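Local coordinates for Abbfa_003403 (Acinetobacter baumannii, PDB 4ZXH), which is a four-domain nonribosomal peptide synthetase that probably activates an amino acid, loads it on its phosphopantetheine carrier domain, condenses it and releases the product by its thioesterase domain, at residues A[1080-1083]-A[1084-1088]; A[973-976]-A[977-981]; A[1034-1037]-A[1038-1041]; A[1010-1013]-A[1014-1018]. All coordinates share one frame; numbering follows the deposited sequence.

All four contacts are local, each within a helix or at one of its ends. Interaction 4 (1010-1018) and interaction 3 (1034-1041) belong to the carrier domain and are partly buried; they meet through L1018 and L1040. Interaction 2 (973-981) opens helix 977-990, which both of them adjoin, and it touches interaction 3 through R975 and I978. Interaction 1 (1080-1088) lies on a helix of the thioesterase domain and packs M1081 against P974 of interaction 2. Interactions 1 and 2, mostly buried, join carboxylates to arginines, with a histidine added in the first. Interactions 2 and 3 share N-terminal capping, whereas interaction 4 relies on backbone bonds and one asparagine amide.

Interaction 1 (A[1080-1083]-A[1084-1088]); sequences YMEL and SRHLN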
ATOM      1  N   TYR A1080      -2.392  38.881  -0.484  1.00 14.19           N
ATOM      2  CA  TYR A1080      -2.218  39.243   0.940  1.00 14.86           C
ATOM      3  C   TYR A1080      -1.579  38.119   1.747  1.00 16.69           C
ATOM      4  O   TYR A1080      -1.174  38.341   2.881  1.00 28.94           O
ATOM      5  CB  TYR A1080      -3.563  39.636   1.596  1.00 15.44           C
ATOM      6  CG  TYR A1080      -4.212  40.780   0.884  1.00 19.62           C
ATOM      7  CD1 TYR A1080      -3.559  42.004   0.783  1.00 25.06           C
ATOM      8  CD2 TYR A1080      -5.445  40.639   0.257  1.00 26.86           C
ATOM      9  CE1 TYR A1080      -4.106  43.054   0.098  1.00 15.65           C
ATOM     10  CE2 TYR A1080      -6.012  41.703  -0.431  1.00 26.25           C
ATOM     11  CZ  TYR A1080      -5.326  42.904  -0.510  1.00 20.96           C
ATOM     12  OH  TYR A1080      -5.851  43.971  -1.196  1.00 24.16           O
ATOM     13  N   MET A1081      -1.499  36.909   1.187  1.00 17.66           N
ATOM     14  CA  MET A1081      -0.889  35.811   1.926  1.00 20.11           C
ATOM     15  C   MET A1081       0.554  36.133   2.311  1.00 18.03           C
ATOM     16  O   MET A1081       0.899  36.106   3.484  1.00 25.73           O
ATOM     17  CB  MET A1081      -0.933  34.511   1.142  1.00 15.01           C
ATOM     18  CG  MET A1081      -2.316  34.111   0.711  1.00 14.92           C
ATOM     19  SD  MET A1081      -2.332  32.493  -0.122  1.00 29.87           S
ATOM     20  CE  MET A1081      -2.408  31.464   1.352  1.00 25.41           C
ATOM     21  N   GLU A1082       1.390  36.465   1.342  1.00 24.93           N
ATOM     22  CA  GLU A1082       2.793  36.685   1.665  1.00 25.20           C
ATOM     23  C   GLU A1082       2.921  37.869   2.633  1.00 29.66           C
ATOM     24  O   GLU A1082       3.687  37.793   3.599  1.00 31.04           O
ATOM     25  CB  GLU A1082       3.628  36.894   0.399  1.00 15.41           C
ATOM     26  CG  GLU A1082       5.116  37.079   0.643  1.00 16.18           C
ATOM     27  CD  GLU A1082       5.826  35.849   1.296  1.00 39.30           C
ATOM     28  OE1 GLU A1082       5.493  34.675   1.004  1.00 29.66           O
ATOM     29  OE2 GLU A1082       6.733  36.064   2.122  1.00 37.09           O
ATOM     30  N   LEU A1083       2.144  38.932   2.411  1.00 28.16           N
ATOM     31  CA  LEU A1083       2.133  40.077   3.326  1.00 16.79           C
ATOM     32  C   LEU A1083       1.806  39.666   4.761  1.00 23.89           C
ATOM     33  O   LEU A1083       2.433  40.145   5.712  1.00 24.78           O
ATOM     34  CB  LEU A1083       1.130  41.130   2.870  1.00 16.52           C
ATOM     35  CG  LEU A1083       0.869  42.283   3.844  1.00 23.93           C
ATOM     36  CD1 LEU A1083       2.039  43.270   3.908  1.00 18.15           C
ATOM     37  CD2 LEU A1083      -0.435  42.983   3.496  1.00 17.36           C
ATOM     38  N   SER A1084       0.835  38.766   4.910  1.00 19.56           N
ATOM     39  CA  SER A1084       0.379  38.338   6.222  1.00 24.46           C
ATOM     40  C   SER A1084       1.493  37.599   6.984  1.00 30.51           C
ATOM     41  O   SER A1084       1.518  37.614   8.216  1.00 30.13           O
ATOM     42  CB  SER A1084      -0.852  37.451   6.090  1.00 25.68           C
ATOM     43  OG  SER A1084      -0.482  36.081   5.997  1.00 45.97           O
ATOM     44  N   ARG A1085       2.417  36.969   6.256  1.00 24.61           N
ATOM     45  CA  ARG A1085       3.460  36.173   6.897  1.00 24.04           C
ATOM     46  C   ARG A1085       4.461  37.063   7.627  1.00 28.28           C
ATOM     47  O   ARG A1085       5.167  36.604   8.502  1.00 36.10           O
ATOM     48  CB  ARG A1085       4.174  35.278   5.872  1.00 18.97           C
ATOM     49  CG  ARG A1085       3.214  34.313   5.154  1.00 18.17           C
ATOM     50  CD  ARG A1085       3.884  33.324   4.235  1.00 17.95           C
ATOM     51  NE  ARG A1085       2.890  32.418   3.642  1.00 27.88           N
ATOM     52  CZ  ARG A1085       2.490  32.437   2.364  1.00 28.55           C
ATOM     53  NH1 ARG A1085       2.989  33.315   1.506  1.00 21.19           N
ATOM     54  NH2 ARG A1085       1.580  31.575   1.935  1.00 39.19           N
ATOM     55  N   HIS A1086       4.489  38.349   7.303  1.00 27.75           N
ATOM     56  CA  HIS A1086       5.461  39.242   7.922  1.00 23.55           C
ATOM     57  C   HIS A1086       4.843  40.307   8.796  1.00 27.81           C
ATOM     58  O   HIS A1086       5.567  41.095   9.403  1.00 26.93           O
ATOM     59  CB  HIS A1086       6.314  39.907   6.843  1.00 31.33           C
ATOM     60  CG  HIS A1086       6.868  38.936   5.856  1.00 33.13           C
ATOM     61  ND1 HIS A1086       7.934  38.112   6.146  1.00 33.28           N
ATOM     62  CD2 HIS A1086       6.475  38.619   4.600  1.00 29.25           C
ATOM     63  CE1 HIS A1086       8.182  37.337   5.105  1.00 30.73           C
ATOM     64  NE2 HIS A1086       7.312  37.627   4.154  1.00 30.19           N
ATOM     65  N   LEU A1087       3.512  40.357   8.848  1.00 31.90           N
ATOM     66  CA  LEU A1087       2.855  41.251   9.787  1.00 26.56           C
ATOM     67  C   LEU A1087       2.974  40.688  11.205  1.00 28.48           C
ATOM     68  O   LEU A1087       3.104  39.477  11.418  1.00 35.55           O
ATOM     69  CB  LEU A1087       1.395  41.490   9.406  1.00 22.35           C
ATOM     70  CG  LEU A1087       1.186  42.556   8.312  1.00 30.17           C
ATOM     71  CD1 LEU A1087      -0.270  42.657   7.848  1.00 23.20           C
ATOM     72  CD2 LEU A1087       1.681  43.922   8.735  1.00 22.69           C
ATOM     73  N   ASN A1088       2.993  41.599  12.166  1.00 31.91           N
ATOM     74  CA  ASN A1088       2.991  41.261  13.582  1.00 33.23           C
ATOM     75  C   ASN A1088       1.869  40.269  13.869  1.00 34.14           C
ATOM     76  O   ASN A1088       0.701  40.580  13.701  1.00 39.19           O
ATOM     77  CB  ASN A1088       2.840  42.546  14.401  1.00 37.38           C
ATOM     78  CG  ASN A1088       2.764  42.309  15.889  1.00 38.06           C
ATOM     79  OD1 ASN A1088       2.654  41.177  16.357  1.00 47.38           O
ATOM     80  ND2 ASN A1088       2.799  43.399  16.649  1.00 34.54           N
TER
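E1082 reaches forward along the short helix 1081-1086 to R1085 and H1086, one carboxylate oxygen for each. The helix is the crossover of a beta-alpha-beta unit, between strands 1067-1070 and 1093-1096 of the thioesterase domain, an alpha/beta-hydrolase fold. CG of E1082 stands anti to the backbone N (chi1 -178°), and a bend at chi2 (63°) turns the carboxylate forward, toward R1085 and H1086. There OE1 takes NH1 of R1085 at 2.9 Å in a salt bridge, met from above the carboxylate plane; the carboxylate and guanidinium planes lie 48° apart. OE1 also pairs with R994, and NH2 of R1085 with E987, so this charged cluster runs on into neighbouring parts of the chain. The other oxygen, OE2, accepts from NE2 of H1086 at 2.6 Å, on its anti side and somewhat out of the carboxylate plane. R1085 runs extended from CG to NE over the M1081 carbonyl, whose O lies on one guanidinium face; its NH2 comes 3.9 Å from CB of M1081. On another flank, CG of L1083 meets CD1 of L1087 at 4.2 Å, both leucines being buried. S1084 bends its hydroxyl back to the preceding turn: OG donates to M1081 O at 2.9 Å, in the carbonyl plane and on a lone pair.

Interaction 2 (A[973-976]-A[977-981]); sequences APRD and PIEIE
The chain runs through 973-976 without regular structure and enters helix 977-990 at P977, with D976 as N-cap and I980 N bonded to D976 O at 3.0 Å. CG of D976 sits between its own backbone N and carbonyl carbon (chi1 66°), which swings OD1 over the first turn. There it accepts from E979 N at 3.0 Å, met nearly along the C-O axis. OD2 forms a salt bridge with R1045 of helix 1037-1046. E979, extended beyond CG, reaches back past the cap to R975. The arginine, bent at chi3 (-64°), offers its guanidinium side-on, the two flat groups being nearly coplanar, 18° apart. NE donates to OE1 at 3.1 Å and NH2 to OE2 at 2.7 Å, each on the syn lone pair of its oxygen. OE1 is held a second time, on its anti side, by R975 N at 2.8 Å. Nearer the helix backbone, CB of P974 lies 3.7 Å from CB of E979 and also packs on CG1 of I980. Three donors from one residue thus fix the rotation of the E979 carboxylate, tying the incoming loop to the first turn. The D976 carboxylate stands close by, OD1 4.2 Å from E979 OE1, and the positive charges of R975 and R1045 would be expected to offset this like-charge proximity.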
ATOM      1  N   ALA A 973       2.591  27.836  -5.267  1.00 29.23           N
ATOM      2  CA  ALA A 973       1.611  28.680  -4.584  1.00 32.45           C
ATOM      3  C   ALA A 973       0.195  28.243  -4.946  1.00 21.67           C
ATOM      4  O   ALA A 973      -0.015  27.731  -6.031  1.00 28.96           O
ATOM      5  CB  ALA A 973       1.835  30.133  -4.943  1.00 20.76           C
ATOM      6  N   PRO A 974      -0.775  28.428  -4.032  1.00 28.59           N
ATOM      7  CA  PRO A 974      -2.190  28.100  -4.270  1.00 31.08           C
ATOM      8  C   PRO A 974      -2.741  28.844  -5.477  1.00 21.73           C
ATOM      9  O   PRO A 974      -2.290  29.939  -5.729  1.00 29.44           O
ATOM     10  CB  PRO A 974      -2.875  28.555  -2.981  1.00 28.77           C
ATOM     11  CG  PRO A 974      -1.945  29.562  -2.407  1.00 27.28           C
ATOM     12  CD  PRO A 974      -0.586  29.024  -2.705  1.00 26.75           C
ATOM     13  N   ARG A 975      -3.686  28.269  -6.215  1.00 32.45           N
ATOM     14  CA  ARG A 975      -4.041  28.839  -7.521  1.00 30.18           C
ATOM     15  C   ARG A 975      -5.483  29.355  -7.634  1.00 29.74           C
ATOM     16  O   ARG A 975      -5.799  30.130  -8.538  1.00 39.62           O
ATOM     17  CB  ARG A 975      -3.763  27.796  -8.617  1.00 33.53           C
ATOM     18  CG  ARG A 975      -2.282  27.338  -8.669  1.00 25.36           C
ATOM     19  CD  ARG A 975      -2.081  25.991  -9.376  1.00 22.22           C
ATOM     20  NE  ARG A 975      -2.732  24.901  -8.654  1.00 29.61           N
ATOM     21  CZ  ARG A 975      -2.829  23.657  -9.115  1.00 38.28           C
ATOM     22  NH1 ARG A 975      -2.305  23.352 -10.296  1.00 38.82           N
ATOM     23  NH2 ARG A 975      -3.438  22.718  -8.393  1.00 35.28           N
ATOM     24  N   ASP A 976      -6.355  28.955  -6.719  1.00 20.26           N
ATOM     25  CA  ASP A 976      -7.729  29.436  -6.758  1.00 25.36           C
ATOM     26  C   ASP A 976      -8.225  29.650  -5.321  1.00 27.68           C
ATOM     27  O   ASP A 976      -7.470  29.396  -4.376  1.00 24.22           O
ATOM     28  CB  ASP A 976      -8.605  28.456  -7.567  1.00 31.84           C
ATOM     29  CG  ASP A 976      -8.752  27.092  -6.911  1.00 33.79           C
ATOM     30  OD1 ASP A 976      -8.141  26.855  -5.851  1.00 27.31           O
ATOM     31  OD2 ASP A 976      -9.486  26.243  -7.471  1.00 45.36           O
ATOM     32  N   PRO A 977      -9.468  30.147  -5.138  1.00 30.62           N
ATOM     33  CA  PRO A 977      -9.938  30.350  -3.756  1.00 27.88           C
ATOM     34  C   PRO A 977      -9.903  29.101  -2.834  1.00 30.95           C
ATOM     35  O   PRO A 977      -9.671  29.233  -1.636  1.00 33.13           O
ATOM     36  CB  PRO A 977     -11.382  30.827  -3.961  1.00 23.42           C
ATOM     37  CG  PRO A 977     -11.325  31.603  -5.253  1.00 24.28           C
ATOM     38  CD  PRO A 977     -10.339  30.837  -6.115  1.00 34.54           C
ATOM     39  N   ILE A 978     -10.146  27.914  -3.369  1.00 25.85           N
ATOM     40  CA  ILE A 978     -10.121  26.722  -2.537  1.00 23.93           C
ATOM     41  C   ILE A 978      -8.705  26.444  -2.033  1.00 27.11           C
ATOM     42  O   ILE A 978      -8.489  26.166  -0.855  1.00 30.50           O
ATOM     43  CB  ILE A 978     -10.644  25.495  -3.300  1.00 31.50           C
ATOM     44  CG1 ILE A 978     -12.180  25.509  -3.379  1.00 23.01           C
ATOM     45  CG2 ILE A 978     -10.133  24.216  -2.669  1.00 19.06           C
ATOM     46  CD1 ILE A 978     -12.752  24.361  -4.185  1.00 22.17           C
ATOM     47  N   GLU A 979      -7.722  26.537  -2.910  1.00 23.05           N
ATOM     48  CA  GLU A 979      -6.371  26.259  -2.455  1.00 20.88           C
ATOM     49  C   GLU A 979      -5.865  27.389  -1.536  1.00 27.69           C
ATOM     50  O   GLU A 979      -5.093  27.125  -0.614  1.00 29.67           O
ATOM     51  CB  GLU A 979      -5.436  26.036  -3.647  1.00 19.26           C
ATOM     52  CG  GLU A 979      -5.846  24.848  -4.516  1.00 22.00           C
ATOM     53  CD  GLU A 979      -4.955  24.664  -5.724  1.00 26.63           C
ATOM     54  OE1 GLU A 979      -4.131  25.561  -6.015  1.00 29.21           O
ATOM     55  OE2 GLU A 979      -5.083  23.617  -6.389  1.00 37.19           O
ATOM     56  N   ILE A 980      -6.316  28.629  -1.750  1.00 24.51           N
ATOM     57  CA  ILE A 980      -5.960  29.718  -0.834  1.00 28.35           C
ATOM     58  C   ILE A 980      -6.467  29.444   0.591  1.00 30.13           C
ATOM     59  O   ILE A 980      -5.711  29.579   1.554  1.00 33.70           O
ATOM     60  CB  ILE A 980      -6.490  31.078  -1.331  1.00 19.84           C
ATOM     61  CG1 ILE A 980      -5.725  31.477  -2.596  1.00 20.93           C
ATOM     62  CG2 ILE A 980      -6.316  32.138  -0.270  1.00 20.65           C
ATOM     63  CD1 ILE A 980      -6.192  32.780  -3.232  1.00 21.49           C
ATOM     64  N   GLU A 981      -7.721  29.009   0.721  1.00 24.70           N
ATOM     65  CA  GLU A 981      -8.288  28.702   2.031  1.00 32.68           C
ATOM     66  C   GLU A 981      -7.604  27.504   2.717  1.00 38.46           C
ATOM     67  O   GLU A 981      -7.394  27.514   3.928  1.00 37.69           O
ATOM     68  CB  GLU A 981      -9.788  28.437   1.914  1.00 37.81           C
ATOM     69  CG  GLU A 981     -10.443  28.085   3.238  1.00 51.86           C
ATOM     70  CD  GLU A 981     -11.204  29.242   3.876  1.00 65.65           C
ATOM     71  OE1 GLU A 981     -11.856  30.016   3.134  1.00 68.81           O
ATOM     72  OE2 GLU A 981     -11.142  29.373   5.124  1.00 71.96           O
TER

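Interaction 3 (A[1034-1037]-A[1038-1041]); sequences YSTV and ERLG
Y1034 and R1039 bring the largest surfaces to this turn, where the chain leaves helix 1028-1033 and enters helix 1037-1046 of the carrier domain. The tyrosine is the first residue to depart from helical geometry. Its CB points at the new helix, and its ring crosses the arginine side chain at about a right angle. CD1 lies over one face of the R1039 guanidinium, offset toward the rim, 3.7 Å from NH2 and 3.8 Å from CZ. Ring and guanidinium planes are 42° apart, so the two groups meet obliquely and do not stack. A bend at chi3 (55°) folds the arginine back across the turn to reach the ring, and its NH2 also makes a weak hydrogen bond to Q1033 O. The N-cap is T1036. Its OG1 accepts from R1039 N at 3.1 Å with an N-H...O angle of 165°, and the arginine's CB packs 3.4 Å from the same oxygen. T1036 O receives L1040 N, and V1037 O receives G1041 N at 2.8 Å, so the helical ladder starts directly behind the cap. CB of L1040 also sits 3.4 Å from Y1034 O. The inward side of the turn meets helix 977-990: V1037 on L982, C983 and F986, and L1040 on L982. On another side R1039 touches K926 and Q929 of helix 921-931, while S1035 is hydrogen-bonded to D1000 through its OG, setting the turn between these helices and the loop that carries D1000.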
ATOM      1  N   TYR A1034      -6.217  12.238   1.202  1.00 38.79           N
ATOM      2  CA  TYR A1034      -5.902  13.439   0.456  1.00 29.96           C
ATOM      3  C   TYR A1034      -5.207  14.483   1.351  1.00 31.62           C
ATOM      4  O   TYR A1034      -5.813  15.473   1.737  1.00 36.84           O
ATOM      5  CB  TYR A1034      -7.178  14.017  -0.177  1.00 27.84           C
ATOM      6  CG  TYR A1034      -7.888  12.991  -1.020  1.00 30.68           C
ATOM      7  CD1 TYR A1034      -7.482  12.718  -2.324  1.00 30.11           C
ATOM      8  CD2 TYR A1034      -8.935  12.255  -0.494  1.00 31.10           C
ATOM      9  CE1 TYR A1034      -8.126  11.754  -3.088  1.00 26.26           C
ATOM     10  CE2 TYR A1034      -9.578  11.288  -1.248  1.00 32.69           C
ATOM     11  CZ  TYR A1034      -9.164  11.043  -2.550  1.00 28.45           C
ATOM     12  OH  TYR A1034      -9.770  10.084  -3.329  1.00 32.79           O
ATOM     13  N   SER A1035      -3.914  14.307   1.618  1.00 32.07           N
ATOM     14  CA  SER A1035      -3.236  15.104   2.653  1.00 33.84           C
ATOM     15  C   SER A1035      -2.331  16.272   2.190  1.00 31.86           C
ATOM     16  O   SER A1035      -1.667  16.924   3.006  1.00 38.91           O
ATOM     17  CB  SER A1035      -2.418  14.156   3.531  1.00 28.48           C
ATOM     18  OG  SER A1035      -1.657  13.288   2.722  1.00 34.08           O
ATOM     19  N   THR A1036      -2.310  16.545   0.896  1.00 26.44           N
ATOM     20  CA  THR A1036      -1.739  17.795   0.409  1.00 23.48           C
ATOM     21  C   THR A1036      -2.860  18.744   0.056  1.00 25.35           C
ATOM     22  O   THR A1036      -3.993  18.307  -0.139  1.00 28.31           O
ATOM     23  CB  THR A1036      -0.879  17.603  -0.825  1.00 27.33           C
ATOM     24  OG1 THR A1036      -1.729  17.245  -1.924  1.00 33.65           O
ATOM     25  CG2 THR A1036       0.203  16.537  -0.581  1.00 19.36           C
ATOM     26  N   VAL A1037      -2.558  20.037  -0.044  1.00 30.08           N
ATOM     27  CA  VAL A1037      -3.594  21.006  -0.401  1.00 25.26           C
ATOM     28  C   VAL A1037      -4.112  20.729  -1.810  1.00 31.84           C
ATOM     29  O   VAL A1037      -5.316  20.805  -2.064  1.00 28.44           O
ATOM     30  CB  VAL A1037      -3.086  22.438  -0.315  1.00 27.02           C
ATOM     31  CG1 VAL A1037      -4.122  23.386  -0.877  1.00 26.70           C
ATOM     32  CG2 VAL A1037      -2.779  22.787   1.125  1.00 28.72           C
ATOM     33  N   GLU A1038      -3.211  20.363  -2.722  1.00 27.51           N
ATOM     34  CA  GLU A1038      -3.650  20.082  -4.081  1.00 24.58           C
ATOM     35  C   GLU A1038      -4.697  18.978  -4.098  1.00 24.65           C
ATOM     36  O   GLU A1038      -5.786  19.146  -4.668  1.00 23.33           O
ATOM     37  CB  GLU A1038      -2.487  19.678  -4.980  1.00 22.14           C
ATOM     38  CG  GLU A1038      -2.861  19.724  -6.468  1.00 30.31           C
ATOM     39  CD  GLU A1038      -2.144  18.680  -7.297  1.00 41.42           C
ATOM     40  OE1 GLU A1038      -1.921  17.565  -6.779  1.00 55.56           O
ATOM     41  OE2 GLU A1038      -1.784  18.976  -8.456  1.00 40.68           O
ATOM     42  N   ARG A1039      -4.356  17.849  -3.474  1.00 21.19           N
ATOM     43  CA  ARG A1039      -5.176  16.659  -3.581  1.00 25.10           C
ATOM     44  C   ARG A1039      -6.514  16.849  -2.874  1.00 25.97           C
ATOM     45  O   ARG A1039      -7.554  16.417  -3.371  1.00 27.24           O
ATOM     46  CB  ARG A1039      -4.426  15.449  -3.024  1.00 28.32           C
ATOM     47  CG  ARG A1039      -3.466  14.883  -4.047  1.00 31.50           C
ATOM     48  CD  ARG A1039      -2.445  13.890  -3.489  1.00 31.77           C
ATOM     49  NE  ARG A1039      -2.995  12.738  -2.763  1.00 38.05           N
ATOM     50  CZ  ARG A1039      -3.878  11.874  -3.255  1.00 44.27           C
ATOM     51  NH1 ARG A1039      -4.386  12.016  -4.479  1.00 54.04           N
ATOM     52  NH2 ARG A1039      -4.280  10.870  -2.506  1.00 39.72           N
ATOM     53  N   LEU A1040      -6.489  17.510  -1.724  1.00 21.53           N
ATOM     54  CA  LEU A1040      -7.706  17.723  -0.952  1.00 21.53           C
ATOM     55  C   LEU A1040      -8.573  18.731  -1.676  1.00 27.31           C
ATOM     56  O   LEU A1040      -9.790  18.623  -1.685  1.00 37.25           O
ATOM     57  CB  LEU A1040      -7.362  18.199   0.462  1.00 20.95           C
ATOM     58  CG  LEU A1040      -8.466  18.514   1.474  1.00 25.35           C
ATOM     59  CD1 LEU A1040      -9.314  17.296   1.813  1.00 18.24           C
ATOM     60  CD2 LEU A1040      -7.795  19.062   2.716  1.00 24.76           C
ATOM     61  N   GLY A1041      -7.919  19.705  -2.301  1.00 29.48           N
ATOM     62  CA  GLY A1041      -8.592  20.742  -3.060  1.00 21.99           C
ATOM     63  C   GLY A1041      -9.342  20.170  -4.247  1.00 33.30           C
ATOM     64  O   GLY A1041     -10.432  20.642  -4.548  1.00 43.70           O
TER

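Interaction 4 (A[1010-1013]-A[1014-1018]); sequences LAVK and LVNHL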
ATOM      1  N   LEU A1010      -4.365  16.984  15.606  1.00 30.83           N
ATOM      2  CA  LEU A1010      -4.442  18.145  14.701  1.00 34.30           C
ATOM      3  C   LEU A1010      -5.371  17.911  13.516  1.00 33.96           C
ATOM      4  O   LEU A1010      -6.137  18.794  13.149  1.00 40.97           O
ATOM      5  CB  LEU A1010      -3.067  18.529  14.152  1.00 34.20           C
ATOM      6  CG  LEU A1010      -2.161  19.380  15.032  1.00 36.18           C
ATOM      7  CD1 LEU A1010      -1.123  20.059  14.166  1.00 43.01           C
ATOM      8  CD2 LEU A1010      -2.964  20.391  15.779  1.00 28.71           C
ATOM      9  N   ALA A1011      -5.291  16.725  12.919  1.00 28.68           N
ATOM     10  CA  ALA A1011      -6.165  16.363  11.809  1.00 25.98           C
ATOM     11  C   ALA A1011      -7.643  16.457  12.187  1.00 32.78           C
ATOM     12  O   ALA A1011      -8.464  16.852  11.362  1.00 32.94           O
ATOM     13  CB  ALA A1011      -5.849  14.978  11.326  1.00 20.31           C
ATOM     14  N   VAL A1012      -7.985  16.098  13.423  1.00 34.91           N
ATOM     15  CA  VAL A1012      -9.367  16.229  13.869  1.00 34.06           C
ATOM     16  C   VAL A1012      -9.752  17.701  13.950  1.00 35.73           C
ATOM     17  O   VAL A1012     -10.833  18.085  13.525  1.00 34.38           O
ATOM     18  CB  VAL A1012      -9.606  15.560  15.229  1.00 36.74           C
ATOM     19  CG1 VAL A1012     -10.900  16.051  15.813  1.00 23.93           C
ATOM     20  CG2 VAL A1012      -9.620  14.034  15.090  1.00 22.50           C
ATOM     21  N   LYS A1013      -8.846  18.527  14.466  1.00 34.02           N
ATOM     22  CA  LYS A1013      -9.098  19.955  14.561  1.00 30.25           C
ATOM     23  C   LYS A1013      -9.237  20.557  13.177  1.00 35.19           C
ATOM     24  O   LYS A1013     -10.157  21.325  12.917  1.00 39.27           O
ATOM     25  CB  LYS A1013      -7.982  20.660  15.337  1.00 37.47           C
ATOM     26  CG  LYS A1013      -7.908  20.256  16.821  1.00 50.10           C
ATOM     27  CD  LYS A1013      -6.834  21.063  17.559  1.00 58.12           C
ATOM     28  CE  LYS A1013      -6.431  20.434  18.901  1.00 56.57           C
ATOM     29  NZ  LYS A1013      -7.476  20.520  19.948  1.00 59.00           N
ATOM     30  N   LEU A1014      -8.316  20.201  12.288  1.00 37.52           N
ATOM     31  CA  LEU A1014      -8.334  20.702  10.923  1.00 24.64           C
ATOM     32  C   LEU A1014      -9.667  20.431  10.223  1.00 28.82           C
ATOM     33  O   LEU A1014     -10.303  21.335   9.685  1.00 31.51           O
ATOM     34  CB  LEU A1014      -7.193  20.083  10.129  1.00 25.88           C
ATOM     35  CG  LEU A1014      -7.209  20.378   8.624  1.00 36.36           C
ATOM     36  CD1 LEU A1014      -7.249  21.848   8.414  1.00 42.05           C
ATOM     37  CD2 LEU A1014      -5.980  19.845   7.950  1.00 40.98           C
ATOM     38  N   VAL A1015     -10.088  19.176  10.236  1.00 29.33           N
ATOM     39  CA  VAL A1015     -11.292  18.779   9.539  1.00 27.64           C
ATOM     40  C   VAL A1015     -12.517  19.484  10.087  1.00 34.10           C
ATOM     41  O   VAL A1015     -13.407  19.882   9.334  1.00 42.27           O
ATOM     42  CB  VAL A1015     -11.490  17.272   9.614  1.00 32.36           C
ATOM     43  CG1 VAL A1015     -12.934  16.910   9.310  1.00 40.74           C
ATOM     44  CG2 VAL A1015     -10.537  16.577   8.628  1.00 20.37           C
ATOM     45  N   ASN A1016     -12.558  19.676  11.396  1.00 36.09           N
ATOM     46  CA  ASN A1016     -13.724  20.319  11.988  1.00 41.60           C
ATOM     47  C   ASN A1016     -13.792  21.796  11.611  1.00 44.70           C
ATOM     48  O   ASN A1016     -14.877  22.363  11.475  1.00 53.59           O
ATOM     49  CB  ASN A1016     -13.728  20.120  13.503  1.00 47.46           C
ATOM     50  CG  ASN A1016     -14.341  18.780  13.906  1.00 52.49           C
ATOM     51  OD1 ASN A1016     -15.565  18.649  13.973  1.00 70.32           O
ATOM     52  ND2 ASN A1016     -13.495  17.776  14.143  1.00 39.69           N
ATOM     53  N   HIS A1017     -12.632  22.403  11.402  1.00 46.91           N
ATOM     54  CA  HIS A1017     -12.569  23.763  10.886  1.00 37.39           C
ATOM     55  C   HIS A1017     -13.006  23.814   9.418  1.00 38.72           C
ATOM     56  O   HIS A1017     -13.824  24.649   9.042  1.00 38.17           O
ATOM     57  CB  HIS A1017     -11.163  24.330  11.032  1.00 22.53           C
ATOM     58  CG  HIS A1017     -11.033  25.720  10.504  1.00 33.52           C
ATOM     59  ND1 HIS A1017     -10.388  26.009   9.319  1.00 37.17           N
ATOM     60  CD2 HIS A1017     -11.490  26.899  10.985  1.00 31.38           C
ATOM     61  CE1 HIS A1017     -10.442  27.311   9.099  1.00 40.49           C
ATOM     62  NE2 HIS A1017     -11.107  27.871  10.093  1.00 42.94           N
ATOM     63  N   LEU A1018     -12.464  22.918   8.593  1.00 36.87           N
ATOM     64  CA  LEU A1018     -12.819  22.877   7.171  1.00 36.45           C
ATOM     65  C   LEU A1018     -14.318  22.651   6.933  1.00 41.92           C
ATOM     66  O   LEU A1018     -14.871  23.187   5.973  1.00 47.32           O
ATOM     67  CB  LEU A1018     -12.013  21.796   6.454  1.00 24.50           C
ATOM     68  CG  LEU A1018     -10.551  22.182   6.288  1.00 29.07           C
ATOM     69  CD1 LEU A1018      -9.763  21.085   5.584  1.00 17.76           C
ATOM     70  CD2 LEU A1018     -10.443  23.524   5.545  1.00 21.79           C
TER
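Two torsions set V1012 and N1016 side by side: CG1 of V1012 stands anti to its backbone N (chi1 164°), and CG of N1016 stands anti to its carbonyl carbon (chi1 -84°). The asparagine amide turns back along helix 1008-1022, part of the helical bundle of the carrier domain. There ND2 donates to V1012 O at 2.8 Å, with an N-H...O angle of 165°. The oxygen lies in the amide plane of N1016, whereas the nitrogen stands above the plane of the V1012 carbonyl. That same oxygen also takes the ordinary helical bond from N1016 N, at 3.2 Å, the two donors arriving from opposite faces. V1012 O is therefore gripped twice by one residue, once by its backbone and once by its side chain. The remaining ladder is regular: L1014 N to L1010 O at 2.7 Å, V1015 N to A1011 O and H1017 N to K1013 O. K1013 and N1016 are partly exposed, whereas A1011, V1012, L1014 and V1015 are buried. L1014 packs on T985 and F986 of helix 977-990, and A1011, L1014 and V1015 all meet L1031 of helix 1028-1033. V1012 touches V1028 of the same helix and also W27 and Y28 of helix 21-32, in the condensation domain, and thus links the two domains. The 4'-phosphopantetheine lies about 7 Å from the side chain of A1011, near the start of the helix. Beside the doubly bonded carbonyl, V1012 CG1 rests 3.5 Å from N1016 ND2.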